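Local coordinates for protein putative phosphatase (Clostridium difficile, PDB 3SD7) that is a putative phosphatase of the haloacid dehalogenase-like hydrolase family, probably hydrolysing phosphate esters, though its substrate is not established, at residues 154-158 and 174-179; 116-120 and 147-153. All blocks are in the same frame, centred on the assembly; numbering follows the deposited sequence.

Interaction 1: residues 154-158 and 174-179; sequences KYIAG and YVLDLC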
ATOM      1  N   LYS A 154      -2.334 -14.008   7.736  1.00 21.72           N
ATOM      2  CA  LYS A 154      -1.924 -14.431   9.075  1.00 21.63           C
ATOM      3  C   LYS A 154      -1.591 -13.247   9.942  1.00 22.48           C
ATOM      4  O   LYS A 154      -2.016 -13.212  11.102  1.00 23.17           O
ATOM      5  CB  LYS A 154      -0.762 -15.401   9.005  1.00 22.77           C
ATOM      6  CG  LYS A 154      -0.420 -16.020  10.349  1.00 23.16           C
ATOM      7  CD  LYS A 154       0.605 -17.152  10.218  1.00 28.44           C
ATOM      8  CE  LYS A 154       0.921 -17.815  11.568  1.00 35.30           C
ATOM      9  NZ  LYS A 154      -0.244 -18.480  12.244  1.00 40.78           N
ATOM     10  N   TYR A 155      -0.797 -12.314   9.402  1.00 20.55           N
ATOM     11  CA  TYR A 155      -0.387 -11.110  10.115  1.00 20.41           C
ATOM     12  C   TYR A 155      -0.500  -9.932   9.185  1.00 20.89           C
ATOM     13  O   TYR A 155      -0.289 -10.049   7.958  1.00 20.26           O
ATOM     14  CB  TYR A 155       1.037 -11.217  10.635  1.00 20.33           C
ATOM     15  CG  TYR A 155       1.250 -12.323  11.630  1.00 20.31           C
ATOM     16  CD1 TYR A 155       0.597 -12.322  12.842  1.00 21.43           C
ATOM     17  CD2 TYR A 155       2.094 -13.367  11.338  1.00 23.85           C
ATOM     18  CE1 TYR A 155       0.802 -13.351  13.767  1.00 24.61           C
ATOM     19  CE2 TYR A 155       2.300 -14.393  12.220  1.00 25.37           C
ATOM     20  CZ  TYR A 155       1.657 -14.388  13.433  1.00 24.63           C
ATOM     21  OH  TYR A 155       1.837 -15.415  14.324  1.00 30.53           O
ATOM     22  N   ILE A 156      -0.812  -8.779   9.768  1.00 21.87           N
ATOM     23  CA  ILE A 156      -0.948  -7.514   9.037  1.00 22.36           C
ATOM     24  C   ILE A 156      -0.132  -6.526   9.830  1.00 22.96           C
ATOM     25  O   ILE A 156      -0.392  -6.323  11.041  1.00 25.25           O
ATOM     26  CB  ILE A 156      -2.415  -7.066   8.948  1.00 22.28           C
ATOM     27  CG1 ILE A 156      -3.232  -8.034   8.075  1.00 25.41           C
ATOM     28  CG2 ILE A 156      -2.524  -5.607   8.439  1.00 23.26           C
ATOM     29  CD1 ILE A 156      -4.773  -7.933   8.297  1.00 27.83           C
ATOM     30  N   ALA A 157       0.885  -5.945   9.179  1.00 22.11           N
ATOM     31  CA  ALA A 157       1.804  -4.996   9.783  1.00 23.05           C
ATOM     32  C   ALA A 157       1.942  -3.716   8.975  1.00 23.49           C
ATOM     33  O   ALA A 157       2.347  -3.741   7.815  1.00 22.88           O
ATOM     34  CB  ALA A 157       3.180  -5.616   9.948  1.00 25.96           C
ATOM     35  N   GLY A 158       1.590  -2.610   9.621  1.00 23.89           N
ATOM     36  CA  GLY A 158       1.736  -1.271   9.075  1.00 25.25           C
ATOM     37  C   GLY A 158       2.466  -0.386  10.060  1.00 28.42           C
ATOM     38  O   GLY A 158       3.200  -0.859  10.949  1.00 29.32           O
ATOM     39  N   TYR A 174       9.799  -7.347  10.376  1.00 29.02           N
ATOM     40  CA  TYR A 174       8.910  -7.559  11.523  1.00 27.95           C
ATOM     41  C   TYR A 174       7.940  -8.713  11.275  1.00 27.38           C
ATOM     42  O   TYR A 174       7.778  -9.589  12.102  1.00 27.12           O
ATOM     43  CB  TYR A 174       8.126  -6.262  11.870  1.00 27.40           C
ATOM     44  CG  TYR A 174       7.061  -6.476  12.941  1.00 29.20           C
ATOM     45  CD1 TYR A 174       7.404  -6.600  14.285  1.00 38.75           C
ATOM     46  CD2 TYR A 174       5.729  -6.578  12.604  1.00 28.72           C
ATOM     47  CE1 TYR A 174       6.420  -6.820  15.258  1.00 38.77           C
ATOM     48  CE2 TYR A 174       4.752  -6.799  13.570  1.00 28.98           C
ATOM     49  CZ  TYR A 174       5.094  -6.917  14.869  1.00 33.90           C
ATOM     50  OH  TYR A 174       4.091  -7.130  15.809  1.00 39.16           O
ATOM     51  N   VAL A 175       7.324  -8.734  10.095  1.00 26.21           N
ATOM     52  CA  VAL A 175       6.314  -9.713   9.817  1.00 27.04           C
ATOM     53  C   VAL A 175       6.922 -11.107   9.584  1.00 27.84           C
ATOM     54  O   VAL A 175       6.356 -12.106  10.011  1.00 27.37           O
ATOM     55  CB  VAL A 175       5.347  -9.128   8.724  1.00 28.71           C
ATOM     56  CG1 VAL A 175       5.823  -9.487   7.331  1.00 26.73           C
ATOM     57  CG2 VAL A 175       3.961  -9.535   8.991  1.00 33.09           C
ATOM     58  N   LEU A 176       8.108 -11.183   8.967  1.00 27.60           N
ATOM     59  CA  LEU A 176       8.813 -12.463   8.856  1.00 30.77           C
ATOM     60  C   LEU A 176       9.249 -12.996  10.221  1.00 30.89           C
ATOM     61  O   LEU A 176       9.242 -14.217  10.465  1.00 32.89           O
ATOM     62  CB  LEU A 176      10.054 -12.345   7.964  1.00 30.97           C
ATOM     63  CG  LEU A 176       9.790 -12.158   6.485  1.00 35.00           C
ATOM     64  CD1 LEU A 176      11.158 -12.112   5.798  1.00 34.98           C
ATOM     65  CD2 LEU A 176       8.912 -13.288   5.927  1.00 32.90           C
ATOM     66  N   ASP A 177       9.662 -12.097  11.115  1.00 31.14           N
ATOM     67  CA  ASP A 177      10.076 -12.535  12.426  1.00 32.82           C
ATOM     68  C   ASP A 177       8.888 -13.181  13.155  1.00 30.85           C
ATOM     69  O   ASP A 177       9.087 -14.111  13.907  1.00 32.42           O
ATOM     70  CB  ASP A 177      10.682 -11.400  13.235  1.00 33.79           C
ATOM     71  CG  ASP A 177      12.074 -10.971  12.719  1.00 37.42           C
ATOM     72  OD1 ASP A 177      12.685 -11.706  11.915  1.00 43.81           O
ATOM     73  OD2 ASP A 177      12.551  -9.906  13.141  1.00 40.47           O
ATOM     74  N   LEU A 178       7.671 -12.708  12.912  1.00 26.80           N
ATOM     75  CA  LEU A 178       6.479 -13.290  13.558  1.00 27.15           C
ATOM     76  C   LEU A 178       6.225 -14.718  13.079  1.00 28.89           C
ATOM     77  O   LEU A 178       5.625 -15.506  13.798  1.00 30.36           O
ATOM     78  CB  LEU A 178       5.217 -12.478  13.267  1.00 26.58           C
ATOM     79  CG  LEU A 178       5.143 -11.061  13.818  1.00 25.97           C
ATOM     80  CD1 LEU A 178       3.882 -10.372  13.290  1.00 24.06           C
ATOM     81  CD2 LEU A 178       5.236 -11.058  15.373  1.00 30.71           C
ATOM     82  N   CYS A 179       6.677 -15.027  11.866  1.00 27.13           N
ATOM     83  CA  CYS A 179       6.482 -16.333  11.264  1.00 29.33           C
ATOM     84  C   CYS A 179       7.599 -17.277  11.578  1.00 32.71           C
ATOM     85  O   CYS A 179       7.499 -18.456  11.218  1.00 34.24           O
ATOM     86  CB  CYS A 179       6.350 -16.215   9.759  1.00 27.49           C
ATOM     87  SG  CYS A 179       4.806 -15.353   9.273  1.00 30.20           S
TER
HETATM   88  O   HOH W   1       3.661 -17.607  13.741  1.00 33.49           O
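A water molecule joins the phenol of Tyr-155 to the backbone of Leu-178: it sits 2.9 Å from Tyr-155 OH, in the plane of the ring, and donates a hydrogen bond to Leu-178 O. This is the strand-to-helix step of a beta-alpha-beta crossover in the Rossmann-like core of the haloacid dehalogenase-like fold. Strand 155-158, at an edge of the parallel sheet, and helix 174-179 run nearly antiparallel, at 154°, with axes 9.0 Å apart. No direct hydrogen bond links them, so apart from the water the contact is apolar. With CG anti to its carbonyl carbon (chi1 -62°), Tyr-155 turns one ring face to Leu-178. Leu-178 CD1 makes a CH-pi contact over it, 3.9 Å from the Tyr-155 ring centroid, while Leu-178 CB lies over the CD2-CE2 side. Lys-154 CG takes the opposite face, so aliphatic carbon sandwiches the ring. Farther along, Ala-157 CB meets the edge of the Tyr-174 ring at CD2, 3.8 Å away. Val-175 CG2 touches both Tyr-155 CB and Ala-157 CB; Val-175 also packs on Leu-130 of adjacent strand 128-133 and Leu-33 of strand 31-34 beyond it. At the ring's edge, Cys-179 SG makes a sulfur-aromatic contact, 3.9 Å from Tyr-155 CD2.

Interaction 2: residues 116-120 and 147-153; sequences KEILE and FDIDRYF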
ATOM      1  N   LYS A 116      -9.533 -10.643  -4.764  1.00 26.80           N
ATOM      2  CA  LYS A 116     -10.124 -11.562  -3.777  1.00 30.13           C
ATOM      3  C   LYS A 116      -9.955 -13.018  -4.237  1.00 30.88           C
ATOM      4  O   LYS A 116      -9.564 -13.882  -3.452  1.00 31.13           O
ATOM      5  CB  LYS A 116     -11.568 -11.185  -3.451  1.00 30.39           C
ATOM      6  CG  LYS A 116     -12.096 -11.878  -2.222  1.00 36.56           C
ATOM      7  CD  LYS A 116     -13.527 -11.461  -1.931  1.00 43.88           C
ATOM      8  CE  LYS A 116     -13.951 -11.915  -0.549  1.00 48.56           C
ATOM      9  NZ  LYS A 116     -13.750 -13.373  -0.331  1.00 56.08           N
ATOM     10  N   GLU A 117     -10.237 -13.287  -5.513  1.00 31.31           N
ATOM     11  CA  GLU A 117     -10.047 -14.621  -6.083  1.00 33.45           C
ATOM     12  C   GLU A 117      -8.612 -15.129  -5.946  1.00 32.32           C
ATOM     13  O   GLU A 117      -8.403 -16.281  -5.558  1.00 30.09           O
ATOM     14  CB  GLU A 117     -10.459 -14.665  -7.572  1.00 38.14           C
ATOM     15  CG  GLU A 117      -9.863 -15.894  -8.326  1.00 44.16           C
ATOM     16  CD  GLU A 117     -10.070 -15.851  -9.833  1.00 56.18           C
ATOM     17  OE1 GLU A 117     -11.237 -15.751 -10.250  1.00 57.33           O
ATOM     18  OE2 GLU A 117      -9.064 -15.957 -10.586  1.00 56.92           O
ATOM     19  N   ILE A 118      -7.608 -14.300  -6.255  1.00 29.59           N
ATOM     20  CA  ILE A 118      -6.241 -14.805  -6.180  1.00 28.47           C
ATOM     21  C   ILE A 118      -5.845 -15.052  -4.722  1.00 25.36           C
ATOM     22  O   ILE A 118      -5.179 -16.041  -4.433  1.00 26.68           O
ATOM     23  CB  ILE A 118      -5.192 -13.960  -6.957  1.00 31.99           C
ATOM     24  CG1 ILE A 118      -4.840 -12.723  -6.220  1.00 33.60           C
ATOM     25  CG2 ILE A 118      -5.604 -13.740  -8.451  1.00 34.93           C
ATOM     26  CD1 ILE A 118      -3.851 -12.988  -5.109  1.00 41.87           C
ATOM     27  N   LEU A 119      -6.273 -14.183  -3.801  1.00 23.51           N
ATOM     28  CA  LEU A 119      -5.970 -14.419  -2.377  1.00 22.67           C
ATOM     29  C   LEU A 119      -6.583 -15.742  -1.928  1.00 24.74           C
ATOM     30  O   LEU A 119      -5.916 -16.507  -1.242  1.00 23.70           O
ATOM     31  CB  LEU A 119      -6.482 -13.303  -1.487  1.00 24.61           C
ATOM     32  CG  LEU A 119      -5.793 -11.966  -1.749  1.00 22.77           C
ATOM     33  CD1 LEU A 119      -6.461 -10.887  -0.920  1.00 23.62           C
ATOM     34  CD2 LEU A 119      -4.279 -12.016  -1.448  1.00 25.74           C
ATOM     35  N   GLU A 120      -7.834 -15.990  -2.317  1.00 25.12           N
ATOM     36  CA  GLU A 120      -8.543 -17.250  -1.978  1.00 28.63           C
ATOM     37  C   GLU A 120      -7.761 -18.450  -2.561  1.00 29.28           C
ATOM     38  O   GLU A 120      -7.560 -19.451  -1.884  1.00 30.59           O
ATOM     39  CB  GLU A 120      -9.971 -17.213  -2.534  1.00 31.15           C
ATOM     40  CG  GLU A 120     -10.913 -16.257  -1.768  1.00 36.11           C
ATOM     41  CD  GLU A 120     -12.296 -16.038  -2.404  1.00 45.92           C
ATOM     42  OE1 GLU A 120     -12.550 -16.396  -3.584  1.00 46.63           O
ATOM     43  OE2 GLU A 120     -13.143 -15.472  -1.696  1.00 50.40           O
ATOM     44  N   PHE A 147     -13.371  -5.302   3.066  1.00 29.92           N
ATOM     45  CA  PHE A 147     -13.455  -6.149   1.854  1.00 31.20           C
ATOM     46  C   PHE A 147     -13.537  -7.635   2.112  1.00 31.81           C
ATOM     47  O   PHE A 147     -13.506  -8.443   1.177  1.00 31.71           O
ATOM     48  CB  PHE A 147     -12.314  -5.837   0.882  1.00 31.41           C
ATOM     49  CG  PHE A 147     -12.451  -4.503   0.254  1.00 31.59           C
ATOM     50  CD1 PHE A 147     -13.474  -4.252  -0.650  1.00 32.00           C
ATOM     51  CD2 PHE A 147     -11.574  -3.479   0.564  1.00 32.85           C
ATOM     52  CE1 PHE A 147     -13.618  -3.009  -1.225  1.00 32.53           C
ATOM     53  CE2 PHE A 147     -11.718  -2.237  -0.007  1.00 29.67           C
ATOM     54  CZ  PHE A 147     -12.726  -1.995  -0.900  1.00 29.75           C
ATOM     55  N   ASP A 148     -13.650  -7.993   3.384  1.00 32.36           N
ATOM     56  CA  ASP A 148     -13.773  -9.373   3.805  1.00 33.91           C
ATOM     57  C   ASP A 148     -12.583 -10.223   3.340  1.00 31.51           C
ATOM     58  O   ASP A 148     -12.725 -11.401   3.032  1.00 31.58           O
ATOM     59  CB  ASP A 148     -15.112  -9.968   3.313  1.00 37.94           C
ATOM     60  CG  ASP A 148     -15.488 -11.252   4.032  1.00 43.12           C
ATOM     61  OD1 ASP A 148     -15.035 -11.469   5.181  1.00 49.83           O
ATOM     62  OD2 ASP A 148     -16.231 -12.058   3.431  1.00 51.69           O
ATOM     63  N   ILE A 149     -11.398  -9.628   3.312  1.00 28.02           N
ATOM     64  CA  ILE A 149     -10.194 -10.378   2.922  1.00 25.48           C
ATOM     65  C   ILE A 149      -9.155 -10.486   4.071  1.00 24.55           C
ATOM     66  O   ILE A 149      -8.140 -11.140   3.907  1.00 24.01           O
ATOM     67  CB  ILE A 149      -9.528  -9.830   1.616  1.00 27.07           C
ATOM     68  CG1 ILE A 149      -9.105  -8.377   1.781  1.00 23.95           C
ATOM     69  CG2 ILE A 149     -10.498 -10.046   0.439  1.00 28.28           C
ATOM     70  CD1 ILE A 149      -8.276  -7.813   0.565  1.00 24.64           C
ATOM     71  N   ASP A 150      -9.439  -9.839   5.209  0.50 25.86           N
ATOM     72  CA  ASP A 150      -8.602  -9.921   6.406  0.50 24.81           C
ATOM     73  C   ASP A 150      -8.338 -11.379   6.769  0.50 24.88           C
ATOM     74  O   ASP A 150      -7.213 -11.762   7.138  0.50 25.91           O
ATOM     75  CB  ASP A 150      -9.315  -9.238   7.575  0.50 26.99           C
ATOM     76  CG  ASP A 150      -8.602  -9.449   8.899  0.50 26.28           C
ATOM     77  OD1 ASP A 150      -7.430  -9.105   8.985  0.50 33.45           O
ATOM     78  OD2 ASP A 150      -9.231  -9.948   9.861  0.50 36.59           O
ATOM     79  N   ARG A 151      -9.389 -12.194   6.644  1.00 25.77           N
ATOM     80  CA  ARG A 151      -9.352 -13.604   6.964  1.00 26.77           C
ATOM     81  C   ARG A 151      -8.255 -14.421   6.257  1.00 25.23           C
ATOM     82  O   ARG A 151      -7.876 -15.471   6.732  1.00 27.41           O
ATOM     83  CB  ARG A 151     -10.735 -14.237   6.646  1.00 30.01           C
ATOM     84  CG  ARG A 151     -11.098 -14.200   5.161  1.00 33.70           C
ATOM     85  CD  ARG A 151     -12.460 -14.823   4.837  1.00 42.25           C
ATOM     86  NE  ARG A 151     -13.550 -14.112   5.500  1.00 50.62           N
ATOM     87  CZ  ARG A 151     -14.827 -14.493   5.484  1.00 60.79           C
ATOM     88  NH1 ARG A 151     -15.209 -15.584   4.818  1.00 63.92           N
ATOM     89  NH2 ARG A 151     -15.732 -13.775   6.139  1.00 64.03           N
ATOM     90  N   TYR A 152      -7.746 -13.944   5.131  1.00 24.90           N
ATOM     91  CA  TYR A 152      -6.716 -14.698   4.379  1.00 23.68           C
ATOM     92  C   TYR A 152      -5.282 -14.403   4.824  1.00 22.63           C
ATOM     93  O   TYR A 152      -4.367 -15.096   4.410  1.00 22.56           O
ATOM     94  CB  TYR A 152      -6.842 -14.409   2.867  1.00 24.05           C
ATOM     95  CG  TYR A 152      -8.232 -14.739   2.362  1.00 26.57           C
ATOM     96  CD1 TYR A 152      -8.733 -16.016   2.496  1.00 33.93           C
ATOM     97  CD2 TYR A 152      -9.059 -13.757   1.823  1.00 32.28           C
ATOM     98  CE1 TYR A 152     -10.021 -16.333   2.096  1.00 34.40           C
ATOM     99  CE2 TYR A 152     -10.360 -14.071   1.388  1.00 36.96           C
ATOM    100  CZ  TYR A 152     -10.830 -15.362   1.538  1.00 37.41           C
ATOM    101  OH  TYR A 152     -12.124 -15.701   1.139  1.00 41.02           O
ATOM    102  N   PHE A 153      -5.098 -13.383   5.663  1.00 21.50           N
ATOM    103  CA  PHE A 153      -3.771 -12.973   6.102  1.00 20.34           C
ATOM    104  C   PHE A 153      -3.483 -13.397   7.543  1.00 20.72           C
ATOM    105  O   PHE A 153      -4.283 -13.156   8.446  1.00 22.86           O
ATOM    106  CB  PHE A 153      -3.614 -11.453   5.983  1.00 20.08           C
ATOM    107  CG  PHE A 153      -3.727 -10.967   4.573  1.00 17.58           C
ATOM    108  CD1 PHE A 153      -2.632 -11.014   3.742  1.00 20.33           C
ATOM    109  CD2 PHE A 153      -4.930 -10.483   4.075  1.00 21.14           C
ATOM    110  CE1 PHE A 153      -2.718 -10.614   2.440  1.00 21.41           C
ATOM    111  CE2 PHE A 153      -5.018 -10.069   2.748  1.00 21.08           C
ATOM    112  CZ  PHE A 153      -3.915 -10.154   1.937  1.00 20.79           C
TER
HETATM  113  O   HOH W   2     -14.153 -13.608   2.207  1.00 31.84           O
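Helix 116-120 lies against the turn 147-153, with Lys-116 CA 6.8 Å from Ile-149 CA and Leu-119 CA equally far from Tyr-152 CA. The turn begins with a Schellman motif, in which Asp-148, at positive phi, is the C-prime residue ending helix 137-146; a short 3-10 segment, 150-152, follows. Lys-116 reaches over the turn with CG anti to the backbone N (chi1 -166°). Its CG rests on Ile-149 CG2 at 3.6 Å, and a bend at the last torsion brings the ammonium group to the in-plane edge of the Tyr-152 ring. There Lys-116 NZ forms a salt bridge of 2.6 Å with Glu-120 OE2, one helical turn on, meeting the anti side of the carboxylate and 28° out of its plane. The same nitrogen donates to a water. That water donates to Asp-148 O and, weakly, to Asp-148 OD2, and is also hydrogen-bonded to Tyr-152 OH. The tyrosine hydroxyl lies 3.0 Å from Glu-120 OE2, and the Glu-120 carboxylate plane is turned 78° from the Tyr-152 ring plane. Arg-151 CG covers the centre of one face of the Tyr-152 ring, and Arg-151 NH2 holds Asp-148 OD1 in a second salt bridge. On the inner side the contact turns apolar. Leu-119 sends CD1 to Ile-149 CD1 and both methyls to Phe-153 CZ, with Leu-119 CD2 at 3.9 Å from that ring carbon. Behind these, toward the sheet, Leu-119 and Phe-153 share Leu-129 of strand 128-133, while Ile-149 and Phe-153 lean on Leu-144 of helix 137-146. The turn thus lies between helix 115-124 and the end of helix 137-146, and leads into edge strand 155-159.

Interaction 2 comes first along the chain, and its turn 147-153 runs on into 154-158, the first segment of interaction 1. Their centres are about 16 Å apart. Both rest on strand 128-133: Leu-130 meets the side chains of interaction 1, whereas Leu-129 meets those of interaction 2. Side chains of strand 155-159 also point to both sides, Ile-156 packing on helix 137-146 and Tyr-155 and Ala-157 on helix 168-179. Together the contacts lie around one edge of the parallel sheet, with those two helices on either side of strand 155-159; the sheet's inner strands lead toward the sodium site of Asp-37 and Asp-192.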